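Local coordinates for BIFUNCTIONAL PROTEIN Proline utilization A (PutA) (Corynebacterium freiburgense, PDB 5UX5), which catalyses, as a bifunctional flavoenzyme, the two-step oxidation of proline to glutamate through FAD-dependent proline dehydrogenase and NAD-dependent aldehyde dehydrogenase activities, at residues K695-T701 against A728-V734; L197-D201 against L759-M763; I745-R749 against W787-P791. All blocks are in the same frame, centred on the assembly; numbering follows the deposited sequence.

Contact 1 is the buried one: two parallel strands inside the aldehyde dehydrogenase part, joined by backbone hydrogen bonds and branched aliphatic side chains. Contact 3 lies in the same part, with centres about 16 Å apart. Strand 728-734 of contact 1 leads on to helix 740-750, whose residues 745-749 pack on 787-791. Contact 3 is partly buried and relies on apolar touch and one flat guanidinium. Contact 2 is also partly buried, but it joins loops of the proline dehydrogenase and aldehyde dehydrogenase parts, with a leucine and a weak hydrogen bond from an asparagine side-chain amide. Its centre is about 19 Å from that of contact 3. No two of the three contacts touch.

Contact 1: K695-T701 against A728-V734; sequences KNAIIVT and ASLVILV
Segments 695-701 and 728-734 pair as neighbouring parallel strands, their axes 4.5 Å apart at the closest and crossing at -24°. Their backbones bond along most of the length. Ile698 N gives to Leu730 O, and Ile698 O receives Ile732 N. Val700 N then gives to Ile732 O, and Val700 O receives Val734 N at 2.9 Å. At the start of the pair, Asn696 O takes both Ser729 N and Leu730 N. CA-H groups, such as that of Ala697 against Leu730 O, add to the pairing.

One face of the pair carries Ala697, Ile699, Leu730 and Ile732. There Ala697 CB meets Leu730 CB at 3.8 Å and the CD1 end of Ile732 at 4.0 Å. Helix 833-841 covers part of this face through Ala836. The other face carries Ile698, Val700, Val731 and Leu733. Val700 CG2 meets Val731 CG2 at 3.7 Å, the two side chains crossing obliquely. Val700 and Leu733 run abreast in a common direction, with Val700 CB 3.8 Å from Leu733 CD2. Helix 706-718 packs here through Ala709 and Val713. It links the two strands in a beta-alpha-beta unit of the aldehyde dehydrogenase fold.

Lys695 sets its CG anti to the backbone N (chi1 -168°) and bends at chi2. This brings NZ alongside Ser729, where it donates to OG at 2.9 Å. NZ also bonds His818 O and makes a cation-pi contact with Phe815. Asn696 is held elsewhere, by Cys725 O, Ala727 O and Thr848 N.

The chemistry thus divides along the pair: the backbone groups facing across it bond each other between two apolar faces, others pair with the flanking strands, and the lysine ammonium is probably stabilised by a hydroxyl, a carbonyl and an aromatic ring.

Contact 2: L197-D201 against L759-M763; sequences LNPWD and LSTTM
The carboxamide of Asn198 works in two directions. Its OD1 accepts from Trp200 N at 3.0 Å, in a nearly straight bond of 170°. The donor stands well above the carbonyl plane, so it does not use a lone pair. Its ND2 points across to 759-763 and reaches Leu759 O at 2.7 Å. That bond is weak, because the angle at the hydrogen is only 121°. CG of Asn198 stands anti to the backbone N (chi1 -180°), which carries the amide out toward the other loop. The bond from Trp200 helps to fix the rotation of the amide.

The methyl of Thr762 stands well out of the amide plane, offset from the middle of the group, with CG2 3.8 Å from Asn198 ND2. The two side chains run antiparallel alongside each other. The hydroxyl of Thr762 is used elsewhere, on Arg752 N.

Leu759 lays its CD2 3.6 Å from Trp200 O, and the same methyl approaches Trp200 CB at 4.3 Å. The indole itself leads away, into Pro474, helix 477-484 and helix 550-574. Leu759 also touches Ile550 of that last helix. Asp201 turns its CB toward Leu759 O, and the two side chains cross. Its OD1 caps Gly204 N. The other carboxylate oxygen, OD2, lies against Ser760 CB.

Several turn motifs coincide here. Asn198 makes an Asx turn, residues 198-201 form a type I beta turn closed by Asp201 N on Asn198 O, and Asp201 is the N-cap of helix 202-221. The whole is a loop-to-loop junction between the proline dehydrogenase and aldehyde dehydrogenase parts of the chain.

Contact 3: I745-R749 against W787-P791; sequences IDATR and WLVKP
Arg749 and Val789 meet head-on, a flat group against a methyl. Val789 CG2 sits over the centre of one guanidinium face, 3.7 Å from Arg749 CZ. Its other methyl, CG1, lies 3.5 Å from Arg749 NH1. The arginine starts with CG beside the backbone N (chi1 -60°) and then runs extended from CG to NE. This stretch carries the guanidinium from the helix across to the 787-791 segment. Arg749 NH2 also comes 3.0 Å from Leu788 O, obliquely to the guanidinium. The angle is too poor for a hydrogen bond.

One helical turn earlier, Ile745 continues the apolar side of the contact. Its CD1 meets Leu788 CD1 at 4.0 Å, the two side chains crossing at about a right angle. Its CG2 lies 4.1 Å from Val789 CG2, and here the two side chains pass alongside with their directions reversed. Val789 CG2 thus touches both helix residues. These two lie four apart, joined by the backbone bond from Arg749 N to Ile745 O.

On the other side of the contact, Leu788 and Val789 form a classic beta bulge opposite Ile805 of strand 804-807. Thr748, on the same helix, also packs on Ile805. The helix also reaches the proline dehydrogenase part, where Asp746 accepts from Gly165 N and Glu166 N.

With no hydrogen bond found between the two segments, this contact rests on shape and dispersion. The nearby Leu788 carbonyl would probably add a mild attraction for the arginine charge, while the valine methyl keeps one guanidinium face in apolar company.

Contact 1: K695-T701 against A728-V734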
ATOM      1  N   LYS A 695       4.551  13.501  13.831  1.00 38.60           N
ATOM      2  CA  LYS A 695       5.983  13.558  13.529  1.00 32.77           C
ATOM      3  C   LYS A 695       6.491  12.119  13.602  1.00 36.76           C
ATOM      4  O   LYS A 695       6.985  11.662  14.636  1.00 38.77           O
ATOM      5  CB  LYS A 695       6.745  14.487  14.519  1.00 30.91           C
ATOM      6  CG  LYS A 695       8.194  14.808  14.068  1.00 34.03           C
ATOM      7  CD  LYS A 695       8.170  15.546  12.739  1.00 33.16           C
ATOM      8  CE  LYS A 695       9.545  15.749  12.139  1.00 37.23           C
ATOM      9  NZ  LYS A 695       9.427  16.594  10.912  1.00 34.96           N
ATOM     10  N   ASN A 696       6.441  11.432  12.477  1.00 37.29           N
ATOM     11  CA  ASN A 696       6.492   9.980  12.440  1.00 37.37           C
ATOM     12  C   ASN A 696       7.837   9.504  11.913  1.00 38.02           C
ATOM     13  O   ASN A 696       8.406  10.110  11.002  1.00 29.04           O
ATOM     14  CB  ASN A 696       5.364   9.466  11.559  1.00 38.31           C
ATOM     15  CG  ASN A 696       4.056  10.100  11.912  1.00 38.63           C
ATOM     16  OD1 ASN A 696       3.574   9.941  13.031  1.00 48.09           O
ATOM     17  ND2 ASN A 696       3.482  10.858  10.978  1.00 26.01           N
ATOM     18  N   ALA A 697       8.329   8.411  12.483  1.00 28.57           N
ATOM     19  CA  ALA A 697       9.638   7.882  12.167  1.00 29.32           C
ATOM     20  C   ALA A 697       9.514   6.427  11.763  1.00 35.03           C
ATOM     21  O   ALA A 697       8.552   5.745  12.140  1.00 32.96           O
ATOM     22  CB  ALA A 697      10.590   8.000  13.353  1.00 34.25           C
ATOM     23  N   ILE A 698      10.482   5.968  10.966  1.00 34.99           N
ATOM     24  CA  ILE A 698      10.684   4.545  10.695  1.00 30.68           C
ATOM     25  C   ILE A 698      12.078   4.183  11.169  1.00 36.97           C
ATOM     26  O   ILE A 698      13.066   4.775  10.714  1.00 50.46           O
ATOM     27  CB  ILE A 698      10.496   4.195   9.209  1.00 31.97           C
ATOM     28  CG1 ILE A 698       9.047   4.361   8.787  1.00 32.33           C
ATOM     29  CG2 ILE A 698      11.044   2.794   8.849  1.00 27.94           C
ATOM     30  CD1 ILE A 698       8.884   4.050   7.305  1.00 43.26           C
ATOM     31  N   ILE A 699      12.161   3.211  12.072  1.00 34.80           N
ATOM     32  CA  ILE A 699      13.446   2.694  12.542  1.00 37.41           C
ATOM     33  C   ILE A 699      13.925   1.572  11.616  1.00 33.95           C
ATOM     34  O   ILE A 699      13.162   0.657  11.271  1.00 32.79           O
ATOM     35  CB  ILE A 699      13.340   2.203  13.994  1.00 31.60           C
ATOM     36  CG1 ILE A 699      12.914   3.348  14.915  1.00 31.82           C
ATOM     37  CG2 ILE A 699      14.640   1.585  14.428  1.00 32.95           C
ATOM     38  CD1 ILE A 699      12.803   2.934  16.364  1.00 32.30           C
ATOM     39  N   VAL A 700      15.195   1.646  11.222  1.00 32.13           N
ATOM     40  CA  VAL A 700      15.852   0.672  10.366  1.00 32.25           C
ATOM     41  C   VAL A 700      17.081   0.176  11.109  1.00 39.84           C
ATOM     42  O   VAL A 700      18.027   0.940  11.335  1.00 43.32           O
ATOM     43  CB  VAL A 700      16.241   1.281   9.011  1.00 37.00           C
ATOM     44  CG1 VAL A 700      16.901   0.221   8.074  1.00 32.36           C
ATOM     45  CG2 VAL A 700      15.029   1.945   8.382  1.00 31.04           C
ATOM     46  N   THR A 701      17.088  -1.093  11.453  1.00 38.00           N
ATOM     47  CA  THR A 701      18.182  -1.738  12.159  1.00 44.19           C
ATOM     48  C   THR A 701      18.993  -2.578  11.191  1.00 42.43           C
ATOM     49  O   THR A 701      18.486  -2.984  10.144  1.00 40.48           O
ATOM     50  CB  THR A 701      17.633  -2.628  13.283  1.00 41.16           C
ATOM     51  OG1 THR A 701      17.180  -3.875  12.736  1.00 38.10           O
ATOM     52  CG2 THR A 701      16.491  -1.936  14.002  1.00 34.25           C
ATOM     53  N   ALA A 728       6.311   9.840   6.747  1.00 31.94           N
ATOM     54  CA  ALA A 728       7.569   9.506   7.404  1.00 30.17           C
ATOM     55  C   ALA A 728       8.506  10.695   7.248  1.00 30.72           C
ATOM     56  O   ALA A 728       9.030  10.948   6.169  1.00 40.42           O
ATOM     57  CB  ALA A 728       8.174   8.235   6.822  1.00 28.97           C
ATOM     58  N   SER A 729       8.688  11.438   8.321  1.00 35.48           N
ATOM     59  CA  SER A 729       9.538  12.606   8.348  1.00 32.87           C
ATOM     60  C   SER A 729      10.920  12.263   8.840  1.00 38.71           C
ATOM     61  O   SER A 729      11.884  12.970   8.534  1.00 48.70           O
ATOM     62  CB  SER A 729       8.920  13.654   9.280  1.00 43.12           C
ATOM     63  OG  SER A 729       8.701  14.903   8.645  1.00 56.39           O
ATOM     64  N   LEU A 730      11.039  11.164   9.541  1.00 36.50           N
ATOM     65  CA  LEU A 730      12.285  10.746  10.134  1.00 32.43           C
ATOM     66  C   LEU A 730      12.497   9.280   9.804  1.00 35.08           C
ATOM     67  O   LEU A 730      11.553   8.483   9.834  1.00 33.96           O
ATOM     68  CB  LEU A 730      12.239  10.971  11.647  1.00 32.89           C
ATOM     69  CG  LEU A 730      11.879  12.399  12.099  1.00 41.61           C
ATOM     70  CD1 LEU A 730      11.414  12.432  13.538  1.00 48.33           C
ATOM     71  CD2 LEU A 730      13.054  13.351  11.961  1.00 41.99           C
ATOM     72  N   VAL A 731      13.731   8.941   9.459  1.00 34.44           N
ATOM     73  CA  VAL A 731      14.224   7.571   9.461  1.00 40.25           C
ATOM     74  C   VAL A 731      15.385   7.525  10.462  1.00 40.83           C
ATOM     75  O   VAL A 731      16.303   8.360  10.408  1.00 42.27           O
ATOM     76  CB  VAL A 731      14.613   7.106   8.025  1.00 42.34           C
ATOM     77  CG1 VAL A 731      15.670   7.976   7.417  1.00 33.56           C
ATOM     78  CG2 VAL A 731      15.046   5.638   7.955  1.00 32.08           C
ATOM     79  N   ILE A 732      15.306   6.594  11.409  1.00 33.76           N
ATOM     80  CA  ILE A 732      16.293   6.445  12.476  1.00 42.72           C
ATOM     81  C   ILE A 732      17.010   5.132  12.215  1.00 44.85           C
ATOM     82  O   ILE A 732      16.399   4.062  12.315  1.00 47.26           O
ATOM     83  CB  ILE A 732      15.652   6.418  13.874  1.00 46.66           C
ATOM     84  CG1 ILE A 732      14.718   7.591  14.114  1.00 44.70           C
ATOM     85  CG2 ILE A 732      16.700   6.391  14.966  1.00 37.34           C
ATOM     86  CD1 ILE A 732      13.999   7.420  15.407  1.00 38.00           C
ATOM     87  N   LEU A 733      18.293   5.205  11.888  1.00 36.60           N
ATOM     88  CA  LEU A 733      19.101   4.034  11.580  1.00 41.32           C
ATOM     89  C   LEU A 733      19.897   3.629  12.810  1.00 44.45           C
ATOM     90  O   LEU A 733      20.537   4.478  13.442  1.00 45.77           O
ATOM     91  CB  LEU A 733      20.064   4.334  10.440  1.00 42.86           C
ATOM     92  CG  LEU A 733      19.502   5.160   9.309  1.00 36.93           C
ATOM     93  CD1 LEU A 733      20.617   5.434   8.331  1.00 38.75           C
ATOM     94  CD2 LEU A 733      18.426   4.365   8.665  1.00 35.45           C
ATOM     95  N   VAL A 734      19.847   2.348  13.163  1.00 42.66           N
ATOM     96  CA  VAL A 734      20.649   1.830  14.268  1.00 44.09           C
ATOM     97  C   VAL A 734      21.948   1.265  13.716  1.00 47.58           C
ATOM     98  O   VAL A 734      21.936   0.434  12.794  1.00 42.11           O
ATOM     99  CB  VAL A 734      19.892   0.767  15.078  1.00 39.86           C
ATOM    100  CG1 VAL A 734      20.791   0.264  16.177  1.00 40.54           C
ATOM    101  CG2 VAL A 734      18.610   1.349  15.675  1.00 38.56           C
TER

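Contact 2: L197-D201 against L759-M763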
ATOM      1  N   LEU A 197       9.177   2.335 -12.327  1.00 44.73           N
ATOM      2  CA  LEU A 197       8.253   2.331 -13.457  1.00 43.00           C
ATOM      3  C   LEU A 197       6.833   2.706 -13.034  1.00 39.77           C
ATOM      4  O   LEU A 197       6.171   1.953 -12.311  1.00 49.85           O
ATOM      5  CB  LEU A 197       8.284   0.966 -14.143  1.00 41.29           C
ATOM      6  CG  LEU A 197       8.080   0.901 -15.656  1.00 41.91           C
ATOM      7  CD1 LEU A 197       8.818   2.020 -16.382  1.00 36.36           C
ATOM      8  CD2 LEU A 197       8.528  -0.476 -16.162  1.00 36.03           C
ATOM      9  N   ASN A 198       6.379   3.880 -13.446  1.00 34.61           N
ATOM     10  CA  ASN A 198       5.065   4.392 -13.069  1.00 33.61           C
ATOM     11  C   ASN A 198       3.935   3.690 -13.818  1.00 42.88           C
ATOM     12  O   ASN A 198       3.748   3.949 -15.013  1.00 40.26           O
ATOM     13  CB  ASN A 198       5.010   5.881 -13.340  1.00 32.72           C
ATOM     14  CG  ASN A 198       3.676   6.506 -12.968  1.00 40.90           C
ATOM     15  OD1 ASN A 198       2.742   5.846 -12.461  1.00 41.61           O
ATOM     16  ND2 ASN A 198       3.586   7.818 -13.206  1.00 41.94           N
ATOM     17  N   PRO A 199       3.114   2.878 -13.149  1.00 40.58           N
ATOM     18  CA  PRO A 199       2.104   2.084 -13.869  1.00 32.58           C
ATOM     19  C   PRO A 199       1.004   2.896 -14.508  1.00 35.97           C
ATOM     20  O   PRO A 199       0.189   2.306 -15.230  1.00 46.81           O
ATOM     21  CB  PRO A 199       1.524   1.183 -12.782  1.00 31.46           C
ATOM     22  CG  PRO A 199       1.657   2.013 -11.538  1.00 28.11           C
ATOM     23  CD  PRO A 199       2.961   2.783 -11.686  1.00 29.15           C
ATOM     24  N   TRP A 200       0.905   4.197 -14.246  1.00 28.38           N
ATOM     25  CA  TRP A 200      -0.174   4.987 -14.832  1.00 32.25           C
ATOM     26  C   TRP A 200       0.227   5.699 -16.113  1.00 39.08           C
ATOM     27  O   TRP A 200      -0.637   6.283 -16.776  1.00 44.08           O
ATOM     28  CB  TRP A 200      -0.687   6.026 -13.828  1.00 27.89           C
ATOM     29  CG  TRP A 200      -1.412   5.387 -12.676  1.00 29.10           C
ATOM     30  CD1 TRP A 200      -0.878   5.037 -11.476  1.00 26.43           C
ATOM     31  CD2 TRP A 200      -2.785   5.014 -12.628  1.00 31.47           C
ATOM     32  NE1 TRP A 200      -1.828   4.482 -10.680  1.00 28.62           N
ATOM     33  CE2 TRP A 200      -3.013   4.443 -11.359  1.00 32.49           C
ATOM     34  CE3 TRP A 200      -3.847   5.105 -13.532  1.00 34.66           C
ATOM     35  CZ2 TRP A 200      -4.266   3.938 -10.967  1.00 30.00           C
ATOM     36  CZ3 TRP A 200      -5.094   4.612 -13.141  1.00 39.04           C
ATOM     37  CH2 TRP A 200      -5.289   4.035 -11.865  1.00 32.77           C
ATOM     38  N   ASP A 201       1.497   5.653 -16.490  1.00 39.61           N
ATOM     39  CA  ASP A 201       2.002   6.404 -17.630  1.00 40.38           C
ATOM     40  C   ASP A 201       2.641   5.418 -18.595  1.00 39.82           C
ATOM     41  O   ASP A 201       3.867   5.351 -18.689  1.00 43.48           O
ATOM     42  CB  ASP A 201       2.998   7.468 -17.174  1.00 40.96           C
ATOM     43  CG  ASP A 201       3.464   8.368 -18.317  1.00 51.21           C
ATOM     44  OD1 ASP A 201       2.699   8.496 -19.301  1.00 60.05           O
ATOM     45  OD2 ASP A 201       4.584   8.948 -18.234  1.00 32.17           O
ATOM     46  N   LEU A 759       0.192  12.436 -15.729  1.00 32.44           N
ATOM     47  CA  LEU A 759       0.326  11.001 -15.470  1.00 35.32           C
ATOM     48  C   LEU A 759       1.737  10.582 -15.077  1.00 35.18           C
ATOM     49  O   LEU A 759       1.903   9.636 -14.296  1.00 41.58           O
ATOM     50  CB  LEU A 759      -0.103  10.206 -16.698  1.00 42.04           C
ATOM     51  CG  LEU A 759      -1.590  10.253 -17.013  1.00 40.20           C
ATOM     52  CD1 LEU A 759      -1.858   9.703 -18.420  1.00 32.04           C
ATOM     53  CD2 LEU A 759      -2.305   9.423 -15.955  1.00 33.39           C
ATOM     54  N   SER A 760       2.759  11.275 -15.581  1.00 31.90           N
ATOM     55  CA  SER A 760       4.136  10.872 -15.324  1.00 31.78           C
ATOM     56  C   SER A 760       4.621  11.267 -13.947  1.00 39.22           C
ATOM     57  O   SER A 760       5.628  10.708 -13.499  1.00 52.65           O
ATOM     58  CB  SER A 760       5.082  11.473 -16.363  1.00 33.10           C
ATOM     59  OG  SER A 760       4.931  12.871 -16.448  1.00 41.81           O
ATOM     60  N   THR A 761       3.948  12.228 -13.295  1.00 31.69           N
ATOM     61  CA  THR A 761       4.272  12.639 -11.929  1.00 31.44           C
ATOM     62  C   THR A 761       4.243  11.459 -10.966  1.00 40.96           C
ATOM     63  O   THR A 761       3.243  10.729 -10.877  1.00 32.59           O
ATOM     64  CB  THR A 761       3.281  13.706 -11.424  1.00 31.73           C
ATOM     65  OG1 THR A 761       3.319  14.871 -12.248  1.00 44.54           O
ATOM     66  CG2 THR A 761       3.634  14.122 -10.034  1.00 32.83           C
ATOM     67  N   THR A 762       5.330  11.307 -10.208  1.00 37.66           N
ATOM     68  CA  THR A 762       5.386  10.363  -9.109  1.00 33.56           C
ATOM     69  C   THR A 762       5.566  11.039  -7.755  1.00 37.24           C
ATOM     70  O   THR A 762       5.484  10.350  -6.730  1.00 39.89           O
ATOM     71  CB  THR A 762       6.509   9.326  -9.344  1.00 33.32           C
ATOM     72  OG1 THR A 762       7.706   9.973  -9.792  1.00 42.16           O
ATOM     73  CG2 THR A 762       6.088   8.357 -10.421  1.00 28.45           C
ATOM     74  N   MET A 763       5.847  12.349  -7.715  1.00 37.79           N
ATOM     75  CA  MET A 763       5.682  13.166  -6.508  1.00 36.82           C
ATOM     76  C   MET A 763       5.056  14.489  -6.917  1.00 44.13           C
ATOM     77  O   MET A 763       5.676  15.263  -7.651  1.00 47.04           O
ATOM     78  CB  MET A 763       6.979  13.433  -5.745  1.00 30.84           C
ATOM     79  CG  MET A 763       6.658  14.152  -4.443  1.00 39.67           C
ATOM     80  SD  MET A 763       7.949  15.131  -3.723  1.00 48.40           S
ATOM     81  CE  MET A 763       9.060  13.866  -3.266  1.00 39.31           C
TER

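Contact 3: I745-R749 against W787-P791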
ATOM      1  N   ILE A 745      19.125   7.534  -1.324  1.00 35.45           N
ATOM      2  CA  ILE A 745      19.498   8.713  -2.103  1.00 36.49           C
ATOM      3  C   ILE A 745      19.147   8.513  -3.573  1.00 36.01           C
ATOM      4  O   ILE A 745      18.502   9.366  -4.193  1.00 37.18           O
ATOM      5  CB  ILE A 745      20.991   9.034  -1.902  1.00 41.69           C
ATOM      6  CG1 ILE A 745      21.215   9.555  -0.486  1.00 41.73           C
ATOM      7  CG2 ILE A 745      21.495  10.022  -2.935  1.00 39.38           C
ATOM      8  CD1 ILE A 745      22.624   9.772  -0.144  1.00 40.62           C
ATOM      9  N   ASP A 746      19.521   7.356  -4.138  1.00 38.05           N
ATOM     10  CA  ASP A 746      19.229   7.078  -5.543  1.00 35.27           C
ATOM     11  C   ASP A 746      17.725   7.110  -5.811  1.00 35.41           C
ATOM     12  O   ASP A 746      17.257   7.706  -6.791  1.00 34.03           O
ATOM     13  CB  ASP A 746      19.840   5.734  -5.933  1.00 35.08           C
ATOM     14  CG  ASP A 746      19.782   5.471  -7.438  1.00 46.80           C
ATOM     15  OD1 ASP A 746      19.587   6.438  -8.205  1.00 48.55           O
ATOM     16  OD2 ASP A 746      19.957   4.302  -7.864  1.00 47.57           O
ATOM     17  N   ALA A 747      16.946   6.474  -4.944  1.00 35.07           N
ATOM     18  CA  ALA A 747      15.499   6.456  -5.133  1.00 34.21           C
ATOM     19  C   ALA A 747      14.894   7.859  -5.032  1.00 40.18           C
ATOM     20  O   ALA A 747      13.933   8.181  -5.737  1.00 38.47           O
ATOM     21  CB  ALA A 747      14.870   5.512  -4.114  1.00 31.80           C
ATOM     22  N   THR A 748      15.408   8.694  -4.129  1.00 41.83           N
ATOM     23  CA  THR A 748      14.825  10.021  -3.946  1.00 42.06           C
ATOM     24  C   THR A 748      15.127  10.938  -5.130  1.00 44.15           C
ATOM     25  O   THR A 748      14.242  11.646  -5.628  1.00 47.50           O
ATOM     26  CB  THR A 748      15.329  10.617  -2.634  1.00 38.09           C
ATOM     27  OG1 THR A 748      14.968   9.735  -1.579  1.00 33.00           O
ATOM     28  CG2 THR A 748      14.683  11.953  -2.363  1.00 34.31           C
ATOM     29  N   ARG A 749      16.378  10.946  -5.596  1.00 41.36           N
ATOM     30  CA  ARG A 749      16.702  11.715  -6.793  1.00 36.40           C
ATOM     31  C   ARG A 749      15.879  11.261  -8.004  1.00 36.33           C
ATOM     32  O   ARG A 749      15.744  12.026  -8.962  1.00 37.14           O
ATOM     33  CB  ARG A 749      18.196  11.624  -7.090  1.00 37.63           C
ATOM     34  CG  ARG A 749      19.102  12.147  -5.981  1.00 45.64           C
ATOM     35  CD  ARG A 749      20.515  12.505  -6.527  1.00 52.87           C
ATOM     36  NE  ARG A 749      21.433  13.072  -5.525  1.00 58.23           N
ATOM     37  CZ  ARG A 749      21.365  14.314  -5.018  1.00 68.30           C
ATOM     38  NH1 ARG A 749      20.407  15.173  -5.381  1.00 63.18           N
ATOM     39  NH2 ARG A 749      22.268  14.708  -4.124  1.00 71.30           N
ATOM     40  N   TRP A 787      22.672  18.479   3.831  1.00 58.73           N
ATOM     41  CA  TRP A 787      21.740  17.963   2.834  1.00 47.71           C
ATOM     42  C   TRP A 787      22.405  16.819   2.079  1.00 49.28           C
ATOM     43  O   TRP A 787      23.403  17.036   1.387  1.00 47.50           O
ATOM     44  CB  TRP A 787      21.314  19.036   1.830  1.00 46.96           C
ATOM     45  CG  TRP A 787      20.335  20.059   2.303  1.00 50.14           C
ATOM     46  CD1 TRP A 787      20.526  21.405   2.348  1.00 53.39           C
ATOM     47  CD2 TRP A 787      18.993  19.833   2.769  1.00 51.43           C
ATOM     48  NE1 TRP A 787      19.396  22.037   2.831  1.00 53.70           N
ATOM     49  CE2 TRP A 787      18.444  21.097   3.097  1.00 50.32           C
ATOM     50  CE3 TRP A 787      18.209  18.687   2.956  1.00 50.31           C
ATOM     51  CZ2 TRP A 787      17.154  21.246   3.591  1.00 54.00           C
ATOM     52  CZ3 TRP A 787      16.917  18.835   3.455  1.00 51.77           C
ATOM     53  CH2 TRP A 787      16.405  20.103   3.770  1.00 55.16           C
ATOM     54  N   LEU A 788      21.853  15.606   2.211  1.00 51.64           N
ATOM     55  CA  LEU A 788      22.209  14.520   1.296  1.00 49.68           C
ATOM     56  C   LEU A 788      21.550  14.727  -0.058  1.00 44.48           C
ATOM     57  O   LEU A 788      22.112  14.365  -1.099  1.00 45.22           O
ATOM     58  CB  LEU A 788      21.788  13.163   1.863  1.00 45.43           C
ATOM     59  CG  LEU A 788      22.503  12.681   3.114  1.00 45.32           C
ATOM     60  CD1 LEU A 788      21.974  11.313   3.487  1.00 41.45           C
ATOM     61  CD2 LEU A 788      23.999  12.675   2.877  1.00 44.75           C
ATOM     62  N   VAL A 789      20.331  15.251  -0.053  1.00 42.27           N
ATOM     63  CA  VAL A 789      19.644  15.723  -1.246  1.00 41.95           C
ATOM     64  C   VAL A 789      18.972  17.023  -0.822  1.00 46.93           C
ATOM     65  O   VAL A 789      18.230  17.029   0.165  1.00 49.83           O
ATOM     66  CB  VAL A 789      18.602  14.708  -1.767  1.00 47.20           C
ATOM     67  CG1 VAL A 789      17.836  15.272  -2.943  1.00 46.15           C
ATOM     68  CG2 VAL A 789      19.248  13.366  -2.124  1.00 39.57           C
ATOM     69  N   LYS A 790      19.266  18.160  -1.544  1.00 43.84           N
ATOM     70  CA  LYS A 790      18.734  19.468  -1.129  1.00 45.48           C
ATOM     71  C   LYS A 790      17.505  19.818  -1.961  1.00 44.76           C
ATOM     72  O   LYS A 790      17.559  19.764  -3.191  1.00 51.47           O
ATOM     73  CB  LYS A 790      19.794  20.569  -1.264  1.00 46.85           C
ATOM     74  CG  LYS A 790      19.345  21.989  -0.811  1.00 48.55           C
ATOM     75  CD  LYS A 790      20.427  23.051  -1.053  1.00 53.79           C
ATOM     76  CE  LYS A 790      19.829  24.454  -1.304  1.00 61.49           C
ATOM     77  NZ  LYS A 790      19.815  25.414  -0.132  1.00 65.99           N
ATOM     78  N   PRO A 791      16.393  20.190  -1.340  1.00 45.44           N
ATOM     79  CA  PRO A 791      15.182  20.488  -2.112  1.00 45.39           C
ATOM     80  C   PRO A 791      15.433  21.656  -3.039  1.00 47.85           C
ATOM     81  O   PRO A 791      16.222  22.539  -2.731  1.00 45.60           O
ATOM     82  CB  PRO A 791      14.156  20.860  -1.041  1.00 41.61           C
ATOM     83  CG  PRO A 791      14.777  20.456   0.265  1.00 47.70           C
ATOM     84  CD  PRO A 791      16.236  20.496   0.092  1.00 43.54           C
TER